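Local coordinates for protein L-fuculose phosphate aldolase (Streptococcus pneumoniae, PDB 4C25) that belongs to the class II aldolase and adducin family and holds a zinc ion beside a pocket that binds 1,3-dihydroxyacetonephosphate, at residues Ile14-Lys19 and Asn168-Phe173; Met43-Ser48 and Leu75-Trp80; Val128-Tyr133 and Leu156-Gly161. All blocks are in the same frame, centred on the assembly; numbering follows the deposited sequence.

Contact 1 of 3, residues Ile14-Lys19 and Asn168-Phe173; sequences IKYGKK and NLLNAF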
ATOM      1  N   ILE A  14     -16.440 -19.625   0.148  1.00 39.54           N
ATOM      2  CA  ILE A  14     -15.074 -19.840  -0.378  1.00 42.62           C
ATOM      3  C   ILE A  14     -14.638 -18.674  -1.277  1.00 41.89           C
ATOM      4  O   ILE A  14     -13.524 -18.159  -1.144  1.00 49.15           O
ATOM      5  CB  ILE A  14     -14.936 -21.192  -1.123  1.00 47.12           C
ATOM      6  CG1 ILE A  14     -15.172 -22.368  -0.157  1.00 46.09           C
ATOM      7  CG2 ILE A  14     -13.565 -21.324  -1.777  1.00 45.66           C
ATOM      8  CD1 ILE A  14     -15.489 -23.689  -0.845  1.00 42.24           C
ATOM      9  N   LYS A  15     -15.537 -18.228  -2.146  1.00 40.90           N
ATOM     10  CA  LYS A  15     -15.297 -17.059  -2.982  1.00 41.62           C
ATOM     11  C   LYS A  15     -15.015 -15.779  -2.181  1.00 41.44           C
ATOM     12  O   LYS A  15     -14.080 -15.046  -2.493  1.00 41.91           O
ATOM     13  CB  LYS A  15     -16.477 -16.820  -3.941  1.00 41.57           C
ATOM     14  CG  LYS A  15     -16.332 -15.564  -4.796  1.00 43.66           C
ATOM     15  CD  LYS A  15     -17.607 -15.222  -5.558  1.00 47.42           C
ATOM     16  CE  LYS A  15     -17.439 -13.915  -6.316  1.00 53.26           C
ATOM     17  NZ  LYS A  15     -18.746 -13.395  -6.811  1.00 61.27           N
ATOM     18  N   TYR A  16     -15.836 -15.479  -1.181  1.00 37.55           N
ATOM     19  CA  TYR A  16     -15.636 -14.231  -0.460  1.00 35.10           C
ATOM     20  C   TYR A  16     -14.445 -14.275   0.479  1.00 34.66           C
ATOM     21  O   TYR A  16     -13.808 -13.256   0.730  1.00 35.66           O
ATOM     22  CB  TYR A  16     -16.903 -13.747   0.198  1.00 34.46           C
ATOM     23  CG  TYR A  16     -17.832 -13.097  -0.804  1.00 38.04           C
ATOM     24  CD1 TYR A  16     -18.764 -13.861  -1.511  1.00 36.35           C
ATOM     25  CD2 TYR A  16     -17.753 -11.717  -1.075  1.00 42.59           C
ATOM     26  CE1 TYR A  16     -19.602 -13.280  -2.444  1.00 41.87           C
ATOM     27  CE2 TYR A  16     -18.585 -11.124  -2.023  1.00 45.33           C
ATOM     28  CZ  TYR A  16     -19.519 -11.920  -2.703  1.00 45.66           C
ATOM     29  OH  TYR A  16     -20.377 -11.367  -3.630  1.00 46.56           O
ATOM     30  N   GLY A  17     -14.114 -15.476   0.940  1.00 35.39           N
ATOM     31  CA  GLY A  17     -12.888 -15.700   1.692  1.00 37.27           C
ATOM     32  C   GLY A  17     -11.671 -15.325   0.864  1.00 38.59           C
ATOM     33  O   GLY A  17     -10.771 -14.611   1.334  1.00 38.97           O
ATOM     34  N   LYS A  18     -11.646 -15.797  -0.378  1.00 35.60           N
ATOM     35  CA  LYS A  18     -10.554 -15.463  -1.283  1.00 35.68           C
ATOM     36  C   LYS A  18     -10.477 -13.969  -1.474  1.00 35.75           C
ATOM     37  O   LYS A  18      -9.409 -13.375  -1.329  1.00 37.63           O
ATOM     38  CB  LYS A  18     -10.721 -16.185  -2.616  1.00 36.82           C
ATOM     39  CG  LYS A  18     -10.363 -17.650  -2.493  1.00 37.85           C
ATOM     40  CD  LYS A  18     -10.970 -18.475  -3.597  1.00 43.03           C
ATOM     41  CE  LYS A  18     -10.164 -19.759  -3.736  1.00 41.61           C
ATOM     42  NZ  LYS A  18     -10.227 -20.245  -5.142  1.00 42.52           N
ATOM     43  N   LYS A  19     -11.626 -13.368  -1.754  1.00 38.54           N
ATOM     44  CA  LYS A  19     -11.727 -11.970  -2.116  1.00 40.89           C
ATOM     45  C   LYS A  19     -11.272 -11.015  -0.992  1.00 38.63           C
ATOM     46  O   LYS A  19     -10.752  -9.916  -1.252  1.00 37.55           O
ATOM     47  CB  LYS A  19     -13.142 -11.668  -2.611  1.00 45.12           C
ATOM     48  CG  LYS A  19     -13.366 -10.262  -3.135  1.00 48.70           C
ATOM     49  CD  LYS A  19     -14.846  -9.924  -3.096  1.00 57.73           C
ATOM     50  CE  LYS A  19     -15.328  -9.326  -4.408  1.00 66.39           C
ATOM     51  NZ  LYS A  19     -15.532 -10.377  -5.454  1.00 66.53           N
ATOM     52  N   ASN A 168     -26.714 -10.511   2.858  1.00 38.85           N
ATOM     53  CA  ASN A 168     -25.941 -11.548   2.119  1.00 38.18           C
ATOM     54  C   ASN A 168     -24.409 -11.338   2.107  1.00 38.69           C
ATOM     55  O   ASN A 168     -23.896 -10.368   2.698  1.00 32.12           O
ATOM     56  CB  ASN A 168     -26.491 -11.763   0.700  1.00 37.53           C
ATOM     57  CG  ASN A 168     -26.567 -10.473  -0.113  1.00 40.05           C
ATOM     58  OD1 ASN A 168     -25.719  -9.554   0.009  1.00 36.54           O
ATOM     59  ND2 ASN A 168     -27.586 -10.399  -0.963  1.00 35.28           N
ATOM     60  N   LEU A 169     -23.669 -12.241   1.453  1.00 39.55           N
ATOM     61  CA  LEU A 169     -22.205 -12.160   1.544  1.00 40.71           C
ATOM     62  C   LEU A 169     -21.645 -10.951   0.782  1.00 45.40           C
ATOM     63  O   LEU A 169     -20.754 -10.253   1.278  1.00 47.04           O
ATOM     64  CB  LEU A 169     -21.515 -13.469   1.138  1.00 37.53           C
ATOM     65  CG  LEU A 169     -21.479 -14.594   2.178  1.00 36.57           C
ATOM     66  CD1 LEU A 169     -21.039 -15.911   1.550  1.00 34.40           C
ATOM     67  CD2 LEU A 169     -20.617 -14.287   3.413  1.00 36.59           C
ATOM     68  N   LEU A 170     -22.203 -10.688  -0.395  1.00 45.36           N
ATOM     69  CA  LEU A 170     -21.851  -9.507  -1.169  1.00 44.25           C
ATOM     70  C   LEU A 170     -21.946  -8.253  -0.308  1.00 38.01           C
ATOM     71  O   LEU A 170     -21.009  -7.463  -0.217  1.00 39.57           O
ATOM     72  CB  LEU A 170     -22.774  -9.386  -2.386  1.00 50.32           C
ATOM     73  CG  LEU A 170     -22.235  -8.583  -3.574  1.00 59.38           C
ATOM     74  CD1 LEU A 170     -22.614  -9.237  -4.898  1.00 59.87           C
ATOM     75  CD2 LEU A 170     -22.713  -7.141  -3.523  1.00 62.35           C
ATOM     76  N   ASN A 171     -23.085  -8.067   0.331  1.00 33.25           N
ATOM     77  CA  ASN A 171     -23.312  -6.882   1.143  1.00 30.84           C
ATOM     78  C   ASN A 171     -22.467  -6.885   2.404  1.00 30.67           C
ATOM     79  O   ASN A 171     -22.059  -5.839   2.884  1.00 32.62           O
ATOM     80  CB  ASN A 171     -24.808  -6.730   1.481  1.00 34.24           C
ATOM     81  CG  ASN A 171     -25.697  -6.402   0.249  1.00 38.96           C
ATOM     82  OD1 ASN A 171     -25.250  -6.369  -0.899  1.00 42.46           O
ATOM     83  ND2 ASN A 171     -26.970  -6.182   0.502  1.00 42.09           N
ATOM     84  N   ALA A 172     -22.189  -8.061   2.961  1.00 36.00           N
ATOM     85  CA  ALA A 172     -21.367  -8.122   4.195  1.00 35.08           C
ATOM     86  C   ALA A 172     -19.955  -7.679   3.812  1.00 32.53           C
ATOM     87  O   ALA A 172     -19.305  -6.871   4.520  1.00 31.33           O
ATOM     88  CB  ALA A 172     -21.367  -9.528   4.797  1.00 27.31           C
ATOM     89  N   PHE A 173     -19.519  -8.167   2.650  1.00 30.91           N
ATOM     90  CA  PHE A 173     -18.172  -7.872   2.144  1.00 36.00           C
ATOM     91  C   PHE A 173     -17.951  -6.371   1.924  1.00 36.67           C
ATOM     92  O   PHE A 173     -16.896  -5.814   2.295  1.00 36.45           O
ATOM     93  CB  PHE A 173     -17.853  -8.653   0.853  1.00 36.92           C
ATOM     94  CG  PHE A 173     -16.546  -8.253   0.240  1.00 38.64           C
ATOM     95  CD1 PHE A 173     -16.474  -7.158  -0.611  1.00 39.27           C
ATOM     96  CD2 PHE A 173     -15.373  -8.919   0.572  1.00 41.97           C
ATOM     97  CE1 PHE A 173     -15.258  -6.757  -1.144  1.00 39.58           C
ATOM     98  CE2 PHE A 173     -14.154  -8.529   0.025  1.00 42.80           C
ATOM     99  CZ  PHE A 173     -14.099  -7.435  -0.819  1.00 39.17           C
TER
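Tyr-16 OH is set against the side chain of Leu-170, where CB, CG and CD1 each come within 3.3 Å of it. These are packing contacts, and no hydrogen bond crosses between 14-19 and 168-173. The contact is a helix-helix packing in an alpha/beta fold of the AraD-like clan. Helix 7-22 and the start of helix 169-192 run nearly side by side, with the axes of the two short segments 10.7 Å apart and 18° between their directions. Tyr-16 fills the gap between them. Its CG lies anti to the carbonyl carbon (chi1 -78°), and this sends the ring across to the other helix. Leu-169 CB sits over one face of that ring, 3.8 Å from Tyr-16 CD1, in a CH-pi contact. Further along, Tyr-16 CD2 meets Phe-173 CB at 3.6 Å. The two rings are oblique to each other, with planes at 55°. The helices pack on the sheet: Tyr-16 also touches Leu-33, Leu-169 touches Val-35 and Ala-95, and Phe-173 touches Ile-97. At the start of helix 169-192, Asn-168 is the N-cap, and its OD1 accepts from Asn-171 N at 3.0 Å. On helix 7-22, one turn after Tyr-16, the Lys-19 chain crosses Phe-173 at about a right angle. Its aliphatic part does the touching: Lys-19 CD lies over the ring face, 3.5 Å from Phe-173 CZ.

Contact 2 of 3, residues Met43-Ser48 and Leu75-Trp80; sequences MAITPS and LPSSEW. With SO4 (sulfate ion), chain E.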
ATOM      1  N   MET A  43     -26.597 -22.538  10.061  1.00 31.37           N
ATOM      2  CA  MET A  43     -25.483 -21.682   9.752  1.00 30.03           C
ATOM      3  C   MET A  43     -24.431 -22.536   9.083  1.00 30.64           C
ATOM      4  O   MET A  43     -24.072 -23.589   9.606  1.00 33.57           O
ATOM      5  CB  MET A  43     -24.899 -21.031  11.016  1.00 30.08           C
ATOM      6  CG  MET A  43     -23.585 -20.307  10.759  1.00 27.81           C
ATOM      7  SD  MET A  43     -23.113 -19.322  12.212  1.00 31.53           S
ATOM      8  CE  MET A  43     -22.108 -20.516  13.071  1.00 28.68           C
ATOM      9  N   ALA A  44     -23.945 -22.092   7.924  1.00 30.57           N
ATOM     10  CA  ALA A  44     -22.698 -22.633   7.367  1.00 31.01           C
ATOM     11  C   ALA A  44     -21.583 -21.626   7.685  1.00 27.62           C
ATOM     12  O   ALA A  44     -21.742 -20.437   7.457  1.00 27.32           O
ATOM     13  CB  ALA A  44     -22.814 -22.871   5.860  1.00 31.57           C
ATOM     14  N   ILE A  45     -20.456 -22.112   8.183  1.00 27.75           N
ATOM     15  CA  ILE A  45     -19.382 -21.249   8.658  1.00 29.83           C
ATOM     16  C   ILE A  45     -18.064 -21.825   8.174  1.00 33.43           C
ATOM     17  O   ILE A  45     -17.955 -23.041   7.991  1.00 37.60           O
ATOM     18  CB  ILE A  45     -19.398 -21.112  10.209  1.00 28.32           C
ATOM     19  CG1 ILE A  45     -18.403 -20.048  10.702  1.00 27.98           C
ATOM     20  CG2 ILE A  45     -19.155 -22.473  10.870  1.00 29.14           C
ATOM     21  CD1 ILE A  45     -18.804 -19.394  12.012  1.00 25.76           C
ATOM     22  N   THR A  46     -17.076 -20.956   7.933  1.00 32.75           N
ATOM     23  CA  THR A  46     -15.731 -21.393   7.519  1.00 32.99           C
ATOM     24  C   THR A  46     -15.054 -22.287   8.599  1.00 34.96           C
ATOM     25  O   THR A  46     -15.343 -22.125   9.795  1.00 37.67           O
ATOM     26  CB  THR A  46     -14.828 -20.182   7.088  1.00 31.98           C
ATOM     27  OG1 THR A  46     -14.849 -19.132   8.077  1.00 31.92           O
ATOM     28  CG2 THR A  46     -15.318 -19.594   5.814  1.00 30.19           C
ATOM     29  N   PRO A  47     -14.163 -23.233   8.193  1.00 34.27           N
ATOM     30  CA  PRO A  47     -13.473 -24.063   9.196  1.00 33.87           C
ATOM     31  C   PRO A  47     -12.416 -23.308   9.977  1.00 35.41           C
ATOM     32  O   PRO A  47     -11.988 -22.260   9.547  1.00 42.67           O
ATOM     33  CB  PRO A  47     -12.768 -25.138   8.335  1.00 33.20           C
ATOM     34  CG  PRO A  47     -12.577 -24.467   7.023  1.00 33.22           C
ATOM     35  CD  PRO A  47     -13.867 -23.712   6.826  1.00 32.71           C
ATOM     36  N   SER A  48     -11.984 -23.861  11.107  1.00 36.53           N
ATOM     37  CA  SER A  48     -10.853 -23.337  11.877  1.00 42.54           C
ATOM     38  C   SER A  48      -9.473 -23.535  11.223  1.00 42.82           C
ATOM     39  O   SER A  48      -9.169 -24.611  10.698  1.00 43.21           O
ATOM     40  CB  SER A  48     -10.813 -23.988  13.261  1.00 43.68           C
ATOM     41  OG  SER A  48      -9.883 -23.302  14.081  1.00 48.04           O
ATOM     42  N   LEU A  75     -13.267 -28.869  12.422  1.00 34.94           N
ATOM     43  CA  LEU A  75     -13.693 -27.938  13.449  1.00 34.53           C
ATOM     44  C   LEU A  75     -14.169 -26.661  12.777  1.00 34.08           C
ATOM     45  O   LEU A  75     -13.558 -26.207  11.823  1.00 35.97           O
ATOM     46  CB  LEU A  75     -12.567 -27.647  14.440  1.00 33.83           C
ATOM     47  CG  LEU A  75     -12.230 -28.875  15.311  1.00 40.36           C
ATOM     48  CD1 LEU A  75     -11.208 -28.542  16.408  1.00 39.88           C
ATOM     49  CD2 LEU A  75     -13.482 -29.541  15.915  1.00 39.28           C
ATOM     50  N   PRO A  76     -15.307 -26.116  13.231  1.00 32.07           N
ATOM     51  CA  PRO A  76     -15.780 -24.815  12.779  1.00 30.85           C
ATOM     52  C   PRO A  76     -14.866 -23.704  13.301  1.00 31.52           C
ATOM     53  O   PRO A  76     -14.109 -23.916  14.246  1.00 33.42           O
ATOM     54  CB  PRO A  76     -17.161 -24.699  13.438  1.00 34.64           C
ATOM     55  CG  PRO A  76     -17.054 -25.557  14.699  1.00 34.62           C
ATOM     56  CD  PRO A  76     -16.194 -26.712  14.259  1.00 35.52           C
ATOM     57  N   SER A  77     -14.910 -22.546  12.660  1.00 30.04           N
ATOM     58  CA  SER A  77     -14.144 -21.375  13.112  1.00 32.53           C
ATOM     59  C   SER A  77     -14.231 -21.226  14.649  1.00 30.80           C
ATOM     60  O   SER A  77     -15.292 -21.384  15.230  1.00 28.10           O
ATOM     61  CB  SER A  77     -14.696 -20.124  12.425  1.00 31.81           C
ATOM     62  OG  SER A  77     -14.658 -19.007  13.314  1.00 38.87           O
ATOM     63  N   SER A  78     -13.108 -20.939  15.296  1.00 32.66           N
ATOM     64  CA  SER A  78     -13.122 -20.642  16.727  1.00 33.51           C
ATOM     65  C   SER A  78     -14.119 -19.532  17.129  1.00 31.76           C
ATOM     66  O   SER A  78     -14.423 -19.374  18.304  1.00 33.59           O
ATOM     67  CB  SER A  78     -11.710 -20.320  17.241  1.00 33.32           C
ATOM     68  OG  SER A  78     -11.452 -18.934  17.176  1.00 39.20           O
ATOM     69  N   GLU A  79     -14.616 -18.775  16.156  1.00 31.00           N
ATOM     70  CA  GLU A  79     -15.570 -17.713  16.428  1.00 32.43           C
ATOM     71  C   GLU A  79     -17.024 -18.069  16.028  1.00 30.42           C
ATOM     72  O   GLU A  79     -17.883 -17.181  15.940  1.00 28.64           O
ATOM     73  CB  GLU A  79     -15.122 -16.415  15.744  1.00 33.41           C
ATOM     74  CG  GLU A  79     -13.756 -15.884  16.206  1.00 39.17           C
ATOM     75  CD  GLU A  79     -13.763 -15.280  17.620  1.00 45.60           C
ATOM     76  OE1 GLU A  79     -14.716 -15.528  18.396  1.00 42.60           O
ATOM     77  OE2 GLU A  79     -12.792 -14.553  17.967  1.00 46.58           O
ATOM     78  N   TRP A  80     -17.283 -19.355  15.765  1.00 30.72           N
ATOM     79  CA  TRP A  80     -18.638 -19.839  15.385  1.00 31.55           C
ATOM     80  C   TRP A  80     -19.770 -19.235  16.213  1.00 33.76           C
ATOM     81  O   TRP A  80     -20.861 -18.977  15.685  1.00 38.93           O
ATOM     82  CB  TRP A  80     -18.734 -21.360  15.419  1.00 27.93           C
ATOM     83  CG  TRP A  80     -18.652 -21.956  16.832  1.00 30.98           C
ATOM     84  CD1 TRP A  80     -17.501 -22.373  17.488  1.00 28.21           C
ATOM     85  CD2 TRP A  80     -19.742 -22.193  17.748  1.00 28.76           C
ATOM     86  NE1 TRP A  80     -17.817 -22.816  18.750  1.00 31.70           N
ATOM     87  CE2 TRP A  80     -19.174 -22.716  18.946  1.00 29.02           C
ATOM     88  CE3 TRP A  80     -21.133 -21.991  17.687  1.00 29.09           C
ATOM     89  CZ2 TRP A  80     -19.943 -23.068  20.057  1.00 26.76           C
ATOM     90  CZ3 TRP A  80     -21.908 -22.329  18.810  1.00 28.01           C
ATOM     91  CH2 TRP A  80     -21.305 -22.861  19.978  1.00 28.43           C
TER
HETATM   92  S   SO4 E 304     -10.466 -19.334  12.826  0.60 41.37           S
HETATM   93  O1  SO4 E 304     -11.659 -18.983  12.014  0.60 39.79           O
HETATM   94  O2  SO4 E 304      -9.466 -19.918  11.902  0.60 40.00           O
HETATM   95  O3  SO4 E 304     -10.780 -20.310  13.908  0.60 39.21           O
HETATM   96  O4  SO4 E 304      -9.953 -18.093  13.476  0.60 43.72           O
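Ile-45 branches at CB toward 75-80. Its CG2 meets Pro-76 CB at 3.9 Å. The other branch starts at CG1, anti to the backbone N (chi1 -172°), and passes Ser-77 CB at 4.1 Å. It ends in CD1, which presses on the first residue of helix 80-89, 3.4 Å from Trp-80 CA. Met-43 lies on the same side of its strand, and its CE comes up to Trp-80 O. Beyond Ile-45 the backbones join. Pro-47 and Pro-76 form a single beta bridge, held by Ser-77 N to Thr-46 O (2.9 Å) and by Ser-48 N to Leu-75 O (2.9 Å). The first donor is in the plane of its carbonyl and the second stands above it. Next comes an ST turn: Ser-77 OG accepts from Glu-79 N at 2.9 Å, inside a type I turn from Ser-77 to Trp-80. The two loops line an anion pocket. A sulfate, probably from the crystallisation liquor, takes a bond from Ser-78 N to its O3 (2.8 Å), and Gly-49 N also holds the ion. Ser-48 OG is 3.1 Å from sulfate O3. The same two groups, Ser-78 N and Ser-48 OG, bond to O2P of the modelled 1,3-dihydroxyacetonephosphate, so the sulfate probably marks the same anion site.

Contact 3 of 3, residues Val128-Tyr133 and Leu156-Gly161; sequences VRVAEY and LLANHG. With ZN (zinc ion), chain B.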
ATOM      1  N   VAL A 128     -19.522   3.393  14.196  1.00 31.03           N
ATOM      2  CA  VAL A 128     -19.249   2.021  14.598  1.00 28.13           C
ATOM      3  C   VAL A 128     -18.679   2.015  16.012  1.00 28.91           C
ATOM      4  O   VAL A 128     -17.673   2.692  16.306  1.00 30.33           O
ATOM      5  CB  VAL A 128     -18.358   1.303  13.603  1.00 25.97           C
ATOM      6  CG1 VAL A 128     -18.147  -0.129  14.011  1.00 26.32           C
ATOM      7  CG2 VAL A 128     -18.982   1.345  12.216  1.00 24.66           C
ATOM      8  N   ARG A 129     -19.360   1.265  16.878  1.00 27.68           N
ATOM      9  CA  ARG A 129     -18.999   1.113  18.264  1.00 28.29           C
ATOM     10  C   ARG A 129     -17.847   0.126  18.445  1.00 29.58           C
ATOM     11  O   ARG A 129     -17.596  -0.778  17.608  1.00 29.30           O
ATOM     12  CB  ARG A 129     -20.209   0.624  19.058  1.00 28.64           C
ATOM     13  CG  ARG A 129     -21.384   1.598  19.121  1.00 30.26           C
ATOM     14  CD  ARG A 129     -22.310   1.253  20.296  1.00 28.55           C
ATOM     15  NE  ARG A 129     -23.699   1.672  20.053  1.00 27.68           N
ATOM     16  CZ  ARG A 129     -24.601   0.931  19.403  1.00 29.53           C
ATOM     17  NH1 ARG A 129     -24.279  -0.266  18.919  1.00 28.44           N
ATOM     18  NH2 ARG A 129     -25.820   1.388  19.210  1.00 28.67           N
ATOM     19  N   VAL A 130     -17.167   0.250  19.567  1.00 30.51           N
ATOM     20  CA  VAL A 130     -16.170  -0.778  19.895  1.00 36.03           C
ATOM     21  C   VAL A 130     -16.665  -1.678  21.052  1.00 37.49           C
ATOM     22  O   VAL A 130     -16.980  -1.186  22.156  1.00 33.46           O
ATOM     23  CB  VAL A 130     -14.771  -0.151  20.107  1.00 38.90           C
ATOM     24  CG1 VAL A 130     -14.787   0.818  21.283  1.00 44.73           C
ATOM     25  CG2 VAL A 130     -13.711  -1.225  20.299  1.00 41.85           C
ATOM     26  N   ALA A 131     -16.800  -2.984  20.777  1.00 33.23           N
ATOM     27  CA  ALA A 131     -17.145  -3.961  21.828  1.00 32.96           C
ATOM     28  C   ALA A 131     -16.123  -3.924  22.958  1.00 32.00           C
ATOM     29  O   ALA A 131     -14.985  -3.530  22.743  1.00 29.22           O
ATOM     30  CB  ALA A 131     -17.246  -5.387  21.264  1.00 31.84           C
ATOM     31  N   GLU A 132     -16.560  -4.318  24.155  1.00 35.33           N
ATOM     32  CA  GLU A 132     -15.693  -4.501  25.317  1.00 36.88           C
ATOM     33  C   GLU A 132     -14.786  -5.700  25.072  1.00 33.90           C
ATOM     34  O   GLU A 132     -15.213  -6.682  24.386  1.00 32.04           O
ATOM     35  CB  GLU A 132     -16.545  -4.754  26.561  1.00 42.48           C
ATOM     36  CG  GLU A 132     -17.484  -3.605  26.910  1.00 52.69           C
ATOM     37  CD  GLU A 132     -18.051  -3.701  28.322  1.00 61.19           C
ATOM     38  OE1 GLU A 132     -18.812  -4.658  28.612  1.00 59.40           O
ATOM     39  OE2 GLU A 132     -17.731  -2.811  29.147  1.00 69.83           O
ATOM     40  N   TYR A 133     -13.563  -5.649  25.627  1.00 30.78           N
ATOM     41  CA  TYR A 133     -12.560  -6.696  25.324  1.00 31.15           C
ATOM     42  C   TYR A 133     -12.952  -8.086  25.829  1.00 32.17           C
ATOM     43  O   TYR A 133     -13.439  -8.239  26.940  1.00 31.61           O
ATOM     44  CB  TYR A 133     -11.109  -6.345  25.761  1.00 32.03           C
ATOM     45  CG  TYR A 133     -10.162  -7.532  25.517  1.00 30.26           C
ATOM     46  CD1 TYR A 133      -9.656  -7.777  24.252  1.00 30.28           C
ATOM     47  CD2 TYR A 133      -9.854  -8.443  26.534  1.00 29.71           C
ATOM     48  CE1 TYR A 133      -8.857  -8.880  23.981  1.00 28.41           C
ATOM     49  CE2 TYR A 133      -9.041  -9.547  26.277  1.00 28.90           C
ATOM     50  CZ  TYR A 133      -8.553  -9.767  24.994  1.00 28.47           C
ATOM     51  OH  TYR A 133      -7.723 -10.846  24.695  1.00 25.62           O
ATOM     52  N   LEU A 156     -16.514  -2.897  16.183  1.00 33.12           N
ATOM     53  CA  LEU A 156     -15.082  -3.133  16.335  1.00 33.68           C
ATOM     54  C   LEU A 156     -14.847  -4.058  17.561  1.00 36.10           C
ATOM     55  O   LEU A 156     -15.510  -3.928  18.611  1.00 37.07           O
ATOM     56  CB  LEU A 156     -14.302  -1.801  16.451  1.00 32.92           C
ATOM     57  CG  LEU A 156     -14.342  -0.674  15.383  1.00 34.58           C
ATOM     58  CD1 LEU A 156     -13.455   0.506  15.759  1.00 30.85           C
ATOM     59  CD2 LEU A 156     -13.917  -1.162  14.004  1.00 36.68           C
ATOM     60  N   LEU A 157     -13.916  -4.998  17.423  1.00 34.27           N
ATOM     61  CA  LEU A 157     -13.596  -5.932  18.513  1.00 30.73           C
ATOM     62  C   LEU A 157     -12.265  -5.477  19.081  1.00 32.84           C
ATOM     63  O   LEU A 157     -11.218  -5.532  18.378  1.00 33.98           O
ATOM     64  CB  LEU A 157     -13.517  -7.379  18.013  1.00 28.36           C
ATOM     65  CG  LEU A 157     -14.674  -7.870  17.100  1.00 29.85           C
ATOM     66  CD1 LEU A 157     -14.393  -9.235  16.476  1.00 28.70           C
ATOM     67  CD2 LEU A 157     -16.010  -7.881  17.825  1.00 28.41           C
ATOM     68  N   ALA A 158     -12.330  -4.989  20.326  1.00 30.22           N
ATOM     69  CA  ALA A 158     -11.220  -4.382  21.039  1.00 30.85           C
ATOM     70  C   ALA A 158      -9.980  -5.225  20.862  1.00 30.84           C
ATOM     71  O   ALA A 158     -10.028  -6.429  21.012  1.00 31.89           O
ATOM     72  CB  ALA A 158     -11.561  -4.241  22.530  1.00 31.72           C
ATOM     73  N   ASN A 159      -8.879  -4.583  20.492  1.00 29.99           N
ATOM     74  CA  ASN A 159      -7.580  -5.247  20.334  1.00 27.75           C
ATOM     75  C   ASN A 159      -7.633  -6.452  19.441  1.00 25.97           C
ATOM     76  O   ASN A 159      -6.834  -7.353  19.652  1.00 24.77           O
ATOM     77  CB  ASN A 159      -6.972  -5.640  21.683  1.00 26.43           C
ATOM     78  CG  ASN A 159      -6.905  -4.470  22.651  1.00 30.63           C
ATOM     79  OD1 ASN A 159      -5.892  -3.754  22.732  1.00 36.18           O
ATOM     80  ND2 ASN A 159      -7.990  -4.225  23.332  1.00 26.05           N
ATOM     81  N   HIS A 160      -8.509  -6.455  18.423  1.00 24.37           N
ATOM     82  CA  HIS A 160      -8.764  -7.695  17.668  1.00 25.43           C
ATOM     83  C   HIS A 160      -9.099  -7.519  16.183  1.00 28.70           C
ATOM     84  O   HIS A 160      -8.391  -8.019  15.300  1.00 33.16           O
ATOM     85  CB  HIS A 160      -9.925  -8.450  18.343  1.00 21.48           C
ATOM     86  CG  HIS A 160     -10.201  -9.788  17.747  1.00 20.28           C
ATOM     87  ND1 HIS A 160     -10.838 -10.788  18.450  1.00 21.12           N
ATOM     88  CD2 HIS A 160      -9.890 -10.316  16.536  1.00 19.54           C
ATOM     89  CE1 HIS A 160     -10.911 -11.874  17.684  1.00 21.51           C
ATOM     90  NE2 HIS A 160     -10.353 -11.609  16.516  1.00 16.73           N
ATOM     91  N   GLY A 161     -10.219  -6.863  15.893  1.00 29.05           N
ATOM     92  CA  GLY A 161     -10.662  -6.788  14.517  1.00 27.49           C
ATOM     93  C   GLY A 161     -12.027  -6.168  14.353  1.00 28.01           C
ATOM     94  O   GLY A 161     -12.446  -5.288  15.137  1.00 27.56           O
TER
HETATM   95 ZN    ZN B 301     -10.367 -12.792  14.854  1.00 33.86          ZN
HETATM   96  O   HOH W   1     -14.514  -7.141  21.582  1.00 34.15           O
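Leu-156 is gripped by 128-133 through both its backbone polar atoms. Its N donates to Arg-129 O at 2.8 Å, almost straight at 176°. Its O accepts from Ala-131 N at 2.7 Å, with the more bent angle of 147°. These two bonds flank Val-130 and make a parallel bridge between Val-130 and Leu-156. This is the strand pairing of a beta-alpha-beta unit, in which strands 129-131 and 154-157 are linked through helix 139-148. Strand 129-131 is the outermost strand at this end of the sheet within the chain.

Side chains pack over the bridge. Val-130 CG2 lies anti to the backbone N and meets Leu-156 CB at 3.9 Å. The same methyl is also near Ala-158 CB. Two residues before Val-130, Val-128 CG1 approaches Leu-156 CG, the two side chains crossing at about a right angle.

Past the strands the segments stay close, but no direct backbone hydrogen bond joins them. Ala-158 CB packs against Tyr-133 CB at 3.9 Å. The carbonyl oxygen Ala-158 O lies at the edge of the Tyr-133 ring, in its plane, 3.5 Å from CD1. A water donates to Glu-132 O and accepts a weak bond from Ala-158 N.

Further out, Arg-129 NH1 bonds to Ala-148 O and Glu-150 O. Tyr-133 OH bonds to Glu-202 of the second subunit, which places this edge at a subunit interface.

After Ala-158 the chain turns in a classic beta bulge, with His-160 and Gly-161 both facing Leu-157. Leu-157 N donates to Gly-161 O at 2.7 Å. His-160, in this bulge, binds the zinc ion together with His-98 and His-100. The His-160 ring reaches it through NE2, 2.0 Å from the metal.

How the contacts relate
From the N terminus, helix 7-22 brings 14-19 first, and contact 1 waits for its partner until 168-173. Its loop encloses the other two contacts. Inside it, 43-48 takes in the end of strand 42-45 and the loop after it, and contact 2 closes a short loop at 75-80, which runs into the start of helix 80-89. Contact 3 opens later, at 128-133, and closes at 156-161, so contacts 2 and 3 follow in series and do not cross. Contact 1 ties two helices together against the sheet. Contacts 2 and 3 both reach that sheet, with centres about 20 Å apart. They meet at the ligand pocket, where Glu-79 OE2 packs 3.3 Å from His-160 CE1.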